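Local coordinates for F5/8 type C domain protein (Bacteroides ovatus, PDB 4ZRX) that is a putative alpha-L-fucosidase, probably removing fucose from glycans with a TIM-barrel domain that is joined to an F5/8 type C domain, at residues K97-F102 against D185-E190. Numbering follows the deposited sequence.
Sequences KHHDGF and DGANGE. With EDO (1,2-ethanediol), chain B; EDO (1,2-ethanediol), chain D.
His99 brings the CE1 corner of its ring to Asp185, with CE1 3.4 Å from OD2. The carboxylate lies at the ring edge, and the two planes are 49° apart. With chi1 at -52°, His99 CG is anti to its carbonyl carbon, and the ring reaches across to 185-190. The methyl of Ala187 touches the ring obliquely, CB 3.8 Å from His99 NE2. The polar link is a water. It lies in the ring plane, 2.7 Å from His99 NE2, and donates to Asp185 OD2 at 2.7 Å. Ser146 bonds His99 ND1, so both ring nitrogens are engaged and the ring rotation is set. Trp60 meets the same ring edge-to-face.

His98 packs its CE1 over one face of the His99 ring, 3.4 Å above the plane and offset toward the rim. His98 NE2 forms a nearly straight hydrogen bond, 2.9 Å, with O1 of an ethanediol in the ring plane at its edge.

Asp185 divides its work between two oxygens. OD2 takes the water and Tyr144 OH. OD1 takes Ala187 N from above the carboxylate plane, which closes an Asx turn, and also both hydroxyls of a second ethanediol.

Both segments follow parallel strands of the barrel, at their C-terminal ends, where TIM-barrel enzymes carry their active sites. The ethanediols probably come from the crystallisation liquor. Their hydroxyls occupy polar sites here, which is consistent with sugar binding in a fucosidase. Two histidines, a carboxylate and a bridging water would thus offer donors and acceptors to a ligand rich in hydroxyls.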
ATOM      1  N   LYS A  97      -3.834 -11.390 -17.687  1.00 16.61           N
ATOM      2  CA  LYS A  97      -3.090 -10.854 -18.793  1.00 17.00           C
ATOM      3  C   LYS A  97      -2.567  -9.497 -18.368  1.00 17.14           C
ATOM      4  O   LYS A  97      -3.328  -8.623 -17.986  1.00 17.45           O
ATOM      5  CB  LYS A  97      -3.958 -10.654 -20.041  1.00 18.09           C
ATOM      6  CG  LYS A  97      -3.124 -10.275 -21.287  1.00 18.39           C
ATOM      7  CD  LYS A  97      -4.040  -9.910 -22.466  1.00 19.43           C
ATOM      8  CE  LYS A  97      -4.582  -8.547 -22.384  1.00 19.82           C
ATOM      9  NZ  LYS A  97      -5.443  -8.186 -23.521  1.00 21.17           N
ATOM     10  N   HIS A  98      -1.231  -9.355 -18.378  1.00 16.59           N
ATOM     11  CA  HIS A  98      -0.585  -8.085 -18.089  1.00 16.44           C
ATOM     12  C   HIS A  98      -0.273  -7.356 -19.412  1.00 17.55           C
ATOM     13  O   HIS A  98      -0.796  -7.728 -20.435  1.00 17.19           O
ATOM     14  CB  HIS A  98       0.624  -8.293 -17.151  1.00 16.31           C
ATOM     15  CG  HIS A  98       0.943  -7.097 -16.327  1.00 17.02           C
ATOM     16  ND1 HIS A  98       1.869  -6.158 -16.703  1.00 17.99           N
ATOM     17  CD2 HIS A  98       0.425  -6.659 -15.155  1.00 17.38           C
ATOM     18  CE1 HIS A  98       1.913  -5.193 -15.805  1.00 17.91           C
ATOM     19  NE2 HIS A  98       1.023  -5.453 -14.867  1.00 17.67           N
ATOM     20  N   HIS A  99       0.454  -6.234 -19.346  1.00 18.23           N
ATOM     21  CA  HIS A  99       0.607  -5.332 -20.531  1.00 20.21           C
ATOM     22  C   HIS A  99       1.265  -6.013 -21.708  1.00 20.53           C
ATOM     23  O   HIS A  99       0.980  -5.692 -22.871  1.00 20.91           O
ATOM     24  CB  HIS A  99       1.413  -4.088 -20.195  1.00 20.58           C
ATOM     25  CG  HIS A  99       0.906  -3.337 -18.994  1.00 21.10           C
ATOM     26  ND1 HIS A  99      -0.436  -3.196 -18.711  1.00 21.52           N
ATOM     27  CD2 HIS A  99       1.570  -2.645 -18.038  1.00 21.66           C
ATOM     28  CE1 HIS A  99      -0.575  -2.475 -17.606  1.00 22.24           C
ATOM     29  NE2 HIS A  99       0.627  -2.113 -17.191  1.00 22.19           N
ATOM     30  N   ASP A 100       2.099  -6.979 -21.383  1.00 19.82           N
ATOM     31  CA  ASP A 100       2.795  -7.822 -22.382  1.00 21.21           C
ATOM     32  C   ASP A 100       1.863  -8.672 -23.225  1.00 20.79           C
ATOM     33  O   ASP A 100       2.241  -9.123 -24.311  1.00 22.38           O
ATOM     34  CB  ASP A 100       3.818  -8.698 -21.665  1.00 21.29           C
ATOM     35  CG  ASP A 100       3.200  -9.582 -20.655  1.00 22.11           C
ATOM     36  OD1 ASP A 100       2.791 -10.663 -21.099  1.00 24.29           O
ATOM     37  OD2 ASP A 100       3.100  -9.198 -19.467  1.00 21.51           O
ATOM     38  N   GLY A 101       0.642  -8.915 -22.757  1.00 20.11           N
ATOM     39  CA  GLY A 101      -0.357  -9.579 -23.573  1.00 20.51           C
ATOM     40  C   GLY A 101      -0.392 -11.083 -23.501  1.00 20.88           C
ATOM     41  O   GLY A 101      -1.250 -11.720 -24.154  1.00 21.05           O
ATOM     42  N   PHE A 102       0.518 -11.653 -22.704  1.00 19.57           N
ATOM     43  CA  PHE A 102       0.570 -13.087 -22.485  1.00 20.18           C
ATOM     44  C   PHE A 102      -0.566 -13.598 -21.587  1.00 19.80           C
ATOM     45  O   PHE A 102      -0.682 -13.184 -20.458  1.00 19.55           O
ATOM     46  CB  PHE A 102       1.927 -13.493 -21.906  1.00 19.90           C
ATOM     47  CG  PHE A 102       2.053 -14.975 -21.723  1.00 20.28           C
ATOM     48  CD1 PHE A 102       2.338 -15.812 -22.820  1.00 20.50           C
ATOM     49  CD2 PHE A 102       1.906 -15.546 -20.481  1.00 20.41           C
ATOM     50  CE1 PHE A 102       2.453 -17.192 -22.630  1.00 20.61           C
ATOM     51  CE2 PHE A 102       2.007 -16.909 -20.327  1.00 20.84           C
ATOM     52  CZ  PHE A 102       2.286 -17.712 -21.387  1.00 20.93           C
ATOM     53  N   ASP A 185      -6.429  -1.752 -15.575  1.00 18.65           N
ATOM     54  CA  ASP A 185      -5.335  -0.849 -15.357  1.00 19.46           C
ATOM     55  C   ASP A 185      -5.361   0.264 -16.375  1.00 21.13           C
ATOM     56  O   ASP A 185      -5.635   0.016 -17.563  1.00 20.57           O
ATOM     57  CB  ASP A 185      -4.067  -1.641 -15.435  1.00 20.42           C
ATOM     58  CG  ASP A 185      -2.883  -0.959 -14.844  1.00 22.40           C
ATOM     59  OD1 ASP A 185      -2.933   0.260 -14.609  1.00 24.11           O
ATOM     60  OD2 ASP A 185      -1.907  -1.722 -14.613  1.00 22.96           O
ATOM     61  N   GLY A 186      -5.114   1.498 -15.903  1.00 20.37           N
ATOM     62  CA  GLY A 186      -5.091   2.682 -16.800  1.00 22.18           C
ATOM     63  C   GLY A 186      -3.741   2.919 -17.441  1.00 24.05           C
ATOM     64  O   GLY A 186      -3.601   3.745 -18.344  1.00 24.65           O
ATOM     65  N   ALA A 187      -2.739   2.195 -16.973  1.00 25.95           N
ATOM     66  CA  ALA A 187      -1.352   2.418 -17.412  1.00 27.98           C
ATOM     67  C   ALA A 187      -1.221   2.109 -18.886  1.00 30.18           C
ATOM     68  O   ALA A 187      -1.787   1.138 -19.405  1.00 31.48           O
ATOM     69  CB  ALA A 187      -0.389   1.536 -16.605  1.00 29.28           C
ATOM     70  N   ASN A 188      -0.538   2.994 -19.591  1.00 30.38           N
ATOM     71  CA  ASN A 188      -0.357   2.859 -20.982  1.00 33.24           C
ATOM     72  C   ASN A 188       0.946   3.571 -21.361  1.00 35.49           C
ATOM     73  O   ASN A 188       1.096   4.759 -21.121  1.00 35.66           O
ATOM     74  CB  ASN A 188      -1.535   3.454 -21.763  1.00 35.25           C
ATOM     75  CG  ASN A 188      -1.493   3.062 -23.199  1.00 37.28           C
ATOM     76  OD1 ASN A 188      -0.513   3.328 -23.910  1.00 38.78           O
ATOM     77  ND2 ASN A 188      -2.481   2.317 -23.625  1.00 39.45           N
ATOM     78  N   GLY A 189       1.894   2.832 -21.897  1.00 36.18           N
ATOM     79  CA  GLY A 189       3.188   3.417 -22.288  1.00 37.45           C
ATOM     80  C   GLY A 189       3.363   3.553 -23.790  1.00 38.29           C
ATOM     81  O   GLY A 189       4.484   3.616 -24.253  1.00 39.75           O
ATOM     82  N   GLU A 190       2.292   3.508 -24.578  1.00 39.86           N
ATOM     83  CA  GLU A 190       2.438   3.701 -26.030  1.00 43.31           C
ATOM     84  C   GLU A 190       3.080   5.074 -26.291  1.00 46.55           C
ATOM     85  O   GLU A 190       3.971   5.166 -27.114  1.00 51.04           O
ATOM     86  CB  GLU A 190       1.105   3.559 -26.760  1.00 43.17           C
ATOM     87  CG  GLU A 190       0.620   2.109 -26.810  1.00 42.53           C
ATOM     88  CD  GLU A 190       1.524   1.185 -27.664  1.00 43.95           C
ATOM     89  OE1 GLU A 190       2.047   1.673 -28.732  1.00 45.22           O
ATOM     90  OE2 GLU A 190       1.722  -0.018 -27.296  1.00 40.29           O
TER
HETATM   91  C1  EDO B 701      -3.506   1.940 -11.715  1.00 29.91           C
HETATM   92  O1  EDO B 701      -2.145   1.589 -11.966  1.00 32.89           O
HETATM   93  C2  EDO B 701      -3.795   3.317 -12.301  1.00 28.96           C
HETATM   94  O2  EDO B 701      -4.067   3.168 -13.703  1.00 26.89           O
HETATM   95  C1  EDO D 703      -0.717  -3.242 -11.801  1.00 26.04           C
HETATM   96  O1  EDO D 703       0.354  -3.918 -12.458  1.00 23.30           O
HETATM   97  C2  EDO D 703      -0.112  -2.266 -10.809  1.00 27.91           C
HETATM   98  O2  EDO D 703       0.819  -1.416 -11.496  1.00 30.19           O
HETATM   99  O   HOH W   1       0.765  -1.108 -14.642  1.00 26.38           O